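Local coordinates for protein superoxide dismutase (Candida albicans, PDB 4GUN) that probably protects the cell from oxidative damage by dismutating superoxide to hydrogen peroxide and dioxygen at a bound manganese ion, at residues S9-D14 with L82-L87; S116-I121 with I195-A200; V150-A153 with T157-A160. The protein carries 2 engineered substitutions. One frame throughout, in Å; residues are numbered along the deposited sequence.

How the interactions relate
Interaction 1 comes first along the chain and falls in the alpha-hairpin domain; interactions 2 and 3 both fall in the C-terminal domain, with interaction 3 lying between the two segments of interaction 2. Their centres lie about 17 to 18 Å apart. Interactions 1 and 2 meet directly, since Asn86 O lies 2.8 Å from Asn196 N in a probable hydrogen bond, which ties the end of helix 60-85 to the start of helix 197-205 and so joins the two domains. Interaction 3 lies across the chain's centre from interaction 1, at an outer strand of the three-stranded sheet. Of the three, interaction 1 comes nearest the manganese ion, through Trp84.

Interaction 1: S9-D14 with L82-L87; sequences SLPKID and LFWKNL
Ile13 lays its CD1 methyl over one face of the Trp84 indole, above the pyrrole part of the ring system: Ile13 CD1 is 3.3 Å from Trp84 CD1 and 3.6 Å from Trp84 CG. The isoleucine reaches this face because CG1 stands beside the backbone N (chi1 -43°) and chi2 of -66° turns CD1 toward the indole. Pro11 approaches the same ring differently, its CG meeting the rim of the indole nearly in plane, 4.2 Å from Trp84 CD1. The 9-14 loop thus touches both a face and an edge of the tryptophan. At its far end the character changes from apolar to charged. Lys85, bent at chi2 (-80°), brings NZ to 3.3 Å from Asp14 OD2, a salt bridge whose hydrogen bond is weak and which lies between exposed residues. The indole N-H is engaged elsewhere, Trp84 NE1 bonding to His37 ND1, while the ring meets the metal ligand His32 edge-to-face and places Trp84 in the second shell of the manganese site. The N-terminal loop runs over the last turn of helix 60-85, with helix 26-56 touching both Leu10 and Trp84, and strand 163-170 packing against Leu82 and Phe83.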
loop_
_atom_site.group_PDB
_atom_site.type_symbol
_atom_site.label_atom_id
_atom_site.label_comp_id
_atom_site.label_asym_id
_atom_site.label_seq_id
_atom_site.Cartn_x
_atom_site.Cartn_y
_atom_site.Cartn_z
ATOM N N SER A 9 10.165 26.901 0.686
ATOM C CA SER A 9 10.780 27.467 -0.508
ATOM C C SER A 9 11.861 26.558 -1.041
ATOM O O SER A 9 12.311 25.649 -0.340
ATOM C CB SER A 9 11.283 28.885 -0.238
ATOM O OG SER A 9 12.285 28.907 0.760
ATOM N N LEU A 10 12.238 26.755 -2.300
ATOM C CA LEU A 10 13.279 25.957 -2.927
ATOM C C LEU A 10 14.610 26.263 -2.229
ATOM O O LEU A 10 14.951 27.437 -2.133
ATOM C CB LEU A 10 13.367 26.293 -4.427
ATOM C CG LEU A 10 14.294 25.424 -5.281
ATOM C CD1 LEU A 10 13.699 24.062 -5.503
ATOM C CD2 LEU A 10 14.549 26.089 -6.641
ATOM N N PRO A 11 15.357 25.255 -1.705
ATOM C CA PRO A 11 16.639 25.568 -1.044
ATOM C C PRO A 11 17.716 25.991 -2.047
ATOM O O PRO A 11 17.617 25.693 -3.244
ATOM C CB PRO A 11 17.012 24.248 -0.363
ATOM C CG PRO A 11 16.430 23.195 -1.271
ATOM C CD PRO A 11 15.109 23.797 -1.723
ATOM N N LYS A 12 18.737 26.702 -1.551
ATOM C CA LYS A 12 19.880 27.139 -2.348
ATOM C C LYS A 12 20.800 25.929 -2.486
ATOM O O LYS A 12 20.988 25.203 -1.504
ATOM C CB LYS A 12 20.600 28.296 -1.629
ATOM N N ILE A 13 21.331 25.676 -3.695
ATOM C CA ILE A 13 22.203 24.511 -3.974
ATOM C C ILE A 13 23.686 24.898 -3.874
ATOM O O ILE A 13 24.113 25.804 -4.574
ATOM C CB ILE A 13 21.860 23.858 -5.348
ATOM C CG1 ILE A 13 20.332 23.721 -5.590
ATOM C CG2 ILE A 13 22.610 22.544 -5.564
ATOM C CD1 ILE A 13 19.553 22.759 -4.678
ATOM N N ASP A 14 24.469 24.171 -3.050
ATOM C CA ASP A 14 25.896 24.427 -2.771
ATOM C C ASP A 14 26.885 23.998 -3.883
ATOM O O ASP A 14 28.093 23.893 -3.636
ATOM C CB ASP A 14 26.305 23.815 -1.410
ATOM C CG ASP A 14 25.302 23.993 -0.275
ATOM O OD1 ASP A 14 24.706 25.101 -0.165
ATOM O OD2 ASP A 14 25.146 23.046 0.533
ATOM N N LEU A 82 17.402 16.685 1.173
ATOM C CA LEU A 82 18.408 15.746 1.702
ATOM C C LEU A 82 19.347 15.351 0.567
ATOM O O LEU A 82 20.559 15.294 0.754
ATOM C CB LEU A 82 17.767 14.472 2.279
ATOM C CG LEU A 82 16.980 14.571 3.593
ATOM C CD1 LEU A 82 15.993 13.413 3.717
ATOM C CD2 LEU A 82 17.916 14.608 4.819
ATOM N N PHE A 83 18.778 15.085 -0.613
ATOM C CA PHE A 83 19.536 14.652 -1.791
ATOM C C PHE A 83 20.595 15.676 -2.208
ATOM O O PHE A 83 21.776 15.322 -2.266
ATOM C CB PHE A 83 18.586 14.291 -2.937
ATOM C CG PHE A 83 19.176 13.565 -4.123
ATOM C CD1 PHE A 83 19.861 12.362 -3.957
ATOM C CD2 PHE A 83 18.965 14.030 -5.418
ATOM C CE1 PHE A 83 20.374 11.668 -5.064
ATOM C CE2 PHE A 83 19.464 13.325 -6.523
ATOM C CZ PHE A 83 20.178 12.166 -6.340
ATOM N N TRP A 84 20.208 16.944 -2.417
ATOM C CA TRP A 84 21.165 17.976 -2.832
ATOM C C TRP A 84 22.303 18.176 -1.818
ATOM O O TRP A 84 23.443 18.429 -2.225
ATOM C CB TRP A 84 20.504 19.325 -3.166
ATOM C CG TRP A 84 19.170 19.294 -3.875
ATOM C CD1 TRP A 84 18.059 20.005 -3.533
ATOM C CD2 TRP A 84 18.834 18.576 -5.080
ATOM N NE1 TRP A 84 17.057 19.791 -4.450
ATOM C CE2 TRP A 84 17.489 18.879 -5.383
ATOM C CE3 TRP A 84 19.526 17.667 -5.906
ATOM C CZ2 TRP A 84 16.814 18.299 -6.461
ATOM C CZ3 TRP A 84 18.867 17.123 -6.995
ATOM C CH2 TRP A 84 17.512 17.400 -7.233
ATOM N N LYS A 85 21.979 18.037 -0.508
ATOM C CA LYS A 85 22.932 18.161 0.593
ATOM C C LYS A 85 23.886 17.000 0.696
ATOM O O LYS A 85 24.996 17.201 1.201
ATOM C CB LYS A 85 22.241 18.482 1.928
ATOM C CG LYS A 85 21.766 19.932 2.057
ATOM C CD LYS A 85 22.893 20.874 2.432
ATOM C CE LYS A 85 22.421 22.240 2.864
ATOM N NZ LYS A 85 23.543 23.039 3.428
ATOM N N ASN A 86 23.498 15.792 0.210
ATOM C CA ASN A 86 24.425 14.650 0.201
ATOM C C ASN A 86 25.075 14.379 -1.154
ATOM O O ASN A 86 25.576 13.287 -1.412
ATOM C CB ASN A 86 23.937 13.384 0.954
ATOM C CG ASN A 86 22.742 12.661 0.393
ATOM O OD1 ASN A 86 21.802 12.371 1.117
ATOM N ND2 ASN A 86 22.780 12.266 -0.879
ATOM N N LEU A 87 25.106 15.415 -2.004
ATOM C CA LEU A 87 25.775 15.379 -3.294
ATOM C C LEU A 87 26.805 16.490 -3.271
ATOM O O LEU A 87 26.551 17.545 -2.695
ATOM C CB LEU A 87 24.789 15.596 -4.462
ATOM C CG LEU A 87 23.830 14.431 -4.810
ATOM C CD1 LEU A 87 22.801 14.874 -5.827
ATOM C CD2 LEU A 87 24.585 13.199 -5.331
#

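Interaction 2: S116-I121 with I195-A200; sequences SNLIDI and INWAEA
With CG beside the backbone N (chi1 -73°) and the indole turned by a chi2 of 107°, Trp197 sends its six-membered ring toward helix 115-127, where Leu118 extends to meet it with CG anti to the backbone N (chi1 173°). The touch between them, remote from the manganese, is light: Leu118 CD2 lies 4.2 Å from Trp197 CH2, the leucine methyl coming up obliquely to the outer end of the ring. Ile119, one residue further along the same helix, approaches edge-on with its CG1, 4.3 Å from Trp197 CZ2. Two successive helix residues therefore receive the benzo end of one tryptophan, and no hydrogen bond crosses between the segments. On the tryptophan's own side, Ile195 CG2 lies 3.7 Å above the indole plane, nearer its border than its middle, so the residue two positions earlier packs on the ring that reaches across. The start of helix 197-205 is capped by Asn196, whose OD1 accepts weak bonds from Ala198 N at 3.2 Å and Glu199 N at 3.4 Å. Tyr112 and Ile108 of helix 103-112 and Val149 of strand 146-153 also pack on Leu118. This is apolar helix-to-helix packing, combined with an asparagine N-cap, in the C-terminal domain of the iron/manganese superoxide dismutases, which joins helices to a three-stranded antiparallel sheet.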
loop_
_atom_site.group_PDB
_atom_site.type_symbol
_atom_site.label_atom_id
_atom_site.label_comp_id
_atom_site.label_asym_id
_atom_site.label_seq_id
_atom_site.Cartn_x
_atom_site.Cartn_y
_atom_site.Cartn_z
ATOM N N SER A 116 32.691 0.279 1.172
ATOM C CA SER A 116 32.432 -0.477 -0.042
ATOM C C SER A 116 31.348 -1.535 0.149
ATOM O O SER A 116 30.492 -1.666 -0.722
ATOM C CB SER A 116 33.715 -1.067 -0.614
ATOM O OG SER A 116 34.297 -1.976 0.301
ATOM N N ASN A 117 31.344 -2.243 1.306
ATOM C CA ASN A 117 30.337 -3.264 1.612
ATOM C C ASN A 117 28.965 -2.629 1.825
ATOM O O ASN A 117 27.962 -3.167 1.365
ATOM C CB ASN A 117 30.747 -4.121 2.827
ATOM C CG ASN A 117 29.869 -5.347 3.064
ATOM O OD1 ASN A 117 29.292 -5.934 2.135
ATOM N ND2 ASN A 117 29.778 -5.788 4.317
ATOM N N LEU A 118 28.925 -1.490 2.513
ATOM C CA LEU A 118 27.706 -0.726 2.738
ATOM C C LEU A 118 27.150 -0.205 1.389
ATOM O O LEU A 118 25.938 -0.296 1.153
ATOM C CB LEU A 118 27.993 0.429 3.714
ATOM C CG LEU A 118 26.860 1.448 3.948
ATOM C CD1 LEU A 118 25.526 0.758 4.429
ATOM C CD2 LEU A 118 27.298 2.539 4.881
ATOM N N ILE A 119 28.036 0.294 0.494
ATOM C CA ILE A 119 27.638 0.768 -0.850
ATOM C C ILE A 119 27.035 -0.409 -1.662
ATOM O O ILE A 119 26.005 -0.228 -2.335
ATOM C CB ILE A 119 28.834 1.477 -1.571
ATOM C CG1 ILE A 119 29.171 2.829 -0.886
ATOM C CG2 ILE A 119 28.555 1.676 -3.080
ATOM C CD1 ILE A 119 30.435 3.534 -1.445
ATOM N N ASP A 120 27.648 -1.619 -1.553
ATOM C CA ASP A 120 27.147 -2.826 -2.243
ATOM C C ASP A 120 25.741 -3.198 -1.790
ATOM O O ASP A 120 24.892 -3.523 -2.624
ATOM C CB ASP A 120 28.081 -4.022 -2.040
ATOM C CG ASP A 120 29.382 -3.957 -2.798
ATOM O OD1 ASP A 120 29.445 -3.225 -3.821
ATOM O OD2 ASP A 120 30.339 -4.640 -2.381
ATOM N N ILE A 121 25.503 -3.158 -0.471
ATOM C CA ILE A 121 24.197 -3.438 0.135
ATOM C C ILE A 121 23.159 -2.396 -0.342
ATOM O O ILE A 121 22.070 -2.785 -0.768
ATOM C CB ILE A 121 24.294 -3.566 1.679
ATOM C CG1 ILE A 121 25.082 -4.829 2.070
ATOM C CG2 ILE A 121 22.910 -3.577 2.323
ATOM C CD1 ILE A 121 25.750 -4.759 3.433
ATOM N N ILE A 195 28.858 11.368 -3.903
ATOM C CA ILE A 195 28.183 11.342 -2.612
ATOM C C ILE A 195 28.991 12.125 -1.577
ATOM O O ILE A 195 30.196 11.924 -1.445
ATOM C CB ILE A 195 27.783 9.903 -2.181
ATOM C CG1 ILE A 195 26.578 9.373 -3.020
ATOM C CG2 ILE A 195 27.528 9.784 -0.666
ATOM C CD1 ILE A 195 25.241 10.212 -2.980
ATOM N N ASN A 196 28.327 13.050 -0.887
ATOM C CA ASN A 196 28.952 13.881 0.138
ATOM C C ASN A 196 28.876 13.183 1.512
ATOM O O ASN A 196 27.898 13.344 2.245
ATOM C CB ASN A 196 28.282 15.242 0.173
ATOM C CG ASN A 196 28.919 16.235 1.116
ATOM O OD1 ASN A 196 29.893 15.959 1.816
ATOM N ND2 ASN A 196 28.354 17.407 1.180
ATOM N N TRP A 197 29.916 12.396 1.840
ATOM C CA TRP A 197 30.017 11.683 3.107
ATOM C C TRP A 197 30.275 12.599 4.313
ATOM O O TRP A 197 30.027 12.170 5.438
ATOM C CB TRP A 197 31.042 10.547 3.033
ATOM C CG TRP A 197 30.593 9.360 2.230
ATOM C CD1 TRP A 197 31.035 8.993 0.992
ATOM C CD2 TRP A 197 29.651 8.356 2.636
ATOM N NE1 TRP A 197 30.433 7.818 0.601
ATOM C CE2 TRP A 197 29.585 7.399 1.597
ATOM C CE3 TRP A 197 28.884 8.146 3.797
ATOM C CZ2 TRP A 197 28.735 6.280 1.657
ATOM C CZ3 TRP A 197 28.037 7.047 3.848
ATOM C CH2 TRP A 197 28.003 6.104 2.806
ATOM N N ALA A 198 30.777 13.838 4.106
ATOM C CA ALA A 198 30.988 14.782 5.210
ATOM C C ALA A 198 29.617 15.222 5.756
ATOM O O ALA A 198 29.467 15.410 6.968
ATOM C CB ALA A 198 31.790 15.988 4.746
ATOM N N GLU A 199 28.608 15.340 4.855
ATOM C CA GLU A 199 27.234 15.658 5.244
ATOM C C GLU A 199 26.661 14.484 6.034
ATOM O O GLU A 199 26.025 14.706 7.057
ATOM C CB GLU A 199 26.334 16.009 4.029
ATOM C CG GLU A 199 24.869 16.312 4.376
ATOM C CD GLU A 199 24.589 17.436 5.366
ATOM O OE1 GLU A 199 25.415 18.370 5.452
ATOM O OE2 GLU A 199 23.540 17.392 6.048
ATOM N N ALA A 200 26.923 13.243 5.575
ATOM C CA ALA A 200 26.477 12.018 6.223
ATOM C C ALA A 200 27.005 11.947 7.680
ATOM O O ALA A 200 26.242 11.642 8.608
ATOM C CB ALA A 200 26.947 10.825 5.407
#

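Interaction 3: V150-A153 with T157-A160; sequences VTTA and TISA
The connection that leaves outer strand 146-153 and turns back toward strand 163-170 folds against the strand it has just left, and its apolar contact centres on Ile158. Ile158 CD1 touches two strand side chains, 3.6 Å from Val150 CG1 and 4.1 Å from Thr152 CG2. Val150 and Thr152 are two residues apart, and both direct their CB toward the loop, so they offer their methyls on the same side of the strand. The valine and isoleucine side chains run antiparallel past one another, while the threonine lies roughly perpendicular to the isoleucine. With chi1 at 77° the Thr152 hydroxyl takes the place flanked by N and C, and CG2, opposite the carbonyl carbon, is left to meet the loop; that methyl also lies 4.2 Å from Thr157 O. The hydroxyl has its own partner, since Thr152 OG1 is hydrogen-bonded to Asp156 O in the short link between the two segments. No hydrogen bond joins the segments themselves. Phe136 of the central strand packs on Ile158 as well, and Thr157 OG1 bonds to Asn79 OD1. Beyond Ile158, Ser159 OG is hydrogen-bonded to Glu65 OE1 of the third subunit. The contact thus belongs to the crossover connection that joins the two outer, mutually parallel strands 146-153 and 163-170 past central strand 133-140, in the C-terminal domain of this superoxide dismutase family and here also at a subunit interface.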
loop_
_atom_site.group_PDB
_atom_site.type_symbol
_atom_site.label_atom_id
_atom_site.label_comp_id
_atom_site.label_asym_id
_atom_site.label_seq_id
_atom_site.Cartn_x
_atom_site.Cartn_y
_atom_site.Cartn_z
ATOM N N VAL A 150 17.242 1.168 4.037
ATOM C CA VAL A 150 15.784 1.043 3.823
ATOM C C VAL A 150 15.374 1.683 2.474
ATOM O O VAL A 150 16.097 2.517 1.945
ATOM C CB VAL A 150 14.977 1.634 5.034
ATOM C CG1 VAL A 150 15.177 3.128 5.162
ATOM C CG2 VAL A 150 13.483 1.319 4.956
ATOM N N THR A 151 14.237 1.272 1.921
ATOM C CA THR A 151 13.707 1.892 0.704
ATOM C C THR A 151 12.321 2.450 0.989
ATOM O O THR A 151 11.613 1.935 1.854
ATOM C CB THR A 151 13.646 0.927 -0.492
ATOM O OG1 THR A 151 12.751 -0.133 -0.174
ATOM C CG2 THR A 151 15.013 0.428 -0.931
ATOM N N THR A 152 11.930 3.488 0.248
ATOM C CA THR A 152 10.594 4.053 0.350
ATOM C C THR A 152 10.051 4.129 -1.064
ATOM O O THR A 152 10.840 4.188 -2.013
ATOM C CB THR A 152 10.573 5.407 1.080
ATOM O OG1 THR A 152 11.042 6.443 0.219
ATOM C CG2 THR A 152 11.313 5.392 2.435
ATOM N N ALA A 153 8.709 4.109 -1.220
ATOM C CA ALA A 153 8.103 4.199 -2.546
ATOM C C ALA A 153 7.740 5.644 -2.774
ATOM O O ALA A 153 7.402 6.333 -1.811
ATOM C CB ALA A 153 6.858 3.319 -2.610
ATOM N N THR A 157 9.113 9.135 2.998
ATOM C CA THR A 157 10.402 9.521 3.588
ATOM C C THR A 157 10.698 8.825 4.911
ATOM O O THR A 157 9.891 8.032 5.383
ATOM C CB THR A 157 10.466 11.066 3.699
ATOM O OG1 THR A 157 11.824 11.475 3.907
ATOM C CG2 THR A 157 9.544 11.638 4.788
ATOM N N ILE A 158 11.829 9.178 5.536
ATOM C CA ILE A 158 12.196 8.700 6.871
ATOM C C ILE A 158 11.534 9.682 7.839
ATOM O O ILE A 158 12.046 10.774 8.070
ATOM C CB ILE A 158 13.740 8.570 7.023
ATOM C CG1 ILE A 158 14.339 7.647 5.911
ATOM C CG2 ILE A 158 14.140 8.081 8.428
ATOM C CD1 ILE A 158 13.625 6.293 5.665
ATOM N N SER A 159 10.322 9.350 8.298
ATOM C CA SER A 159 9.579 10.289 9.140
ATOM C C SER A 159 9.400 9.855 10.584
ATOM O O SER A 159 8.942 10.663 11.418
ATOM C CB SER A 159 8.247 10.654 8.495
ATOM O OG SER A 159 7.415 9.513 8.413
ATOM N N ALA A 160 9.781 8.590 10.894
ATOM C CA ALA A 160 9.696 8.081 12.260
ATOM C C ALA A 160 10.629 8.921 13.149
ATOM O O ALA A 160 11.788 9.114 12.767
ATOM C CB ALA A 160 10.096 6.619 12.305
#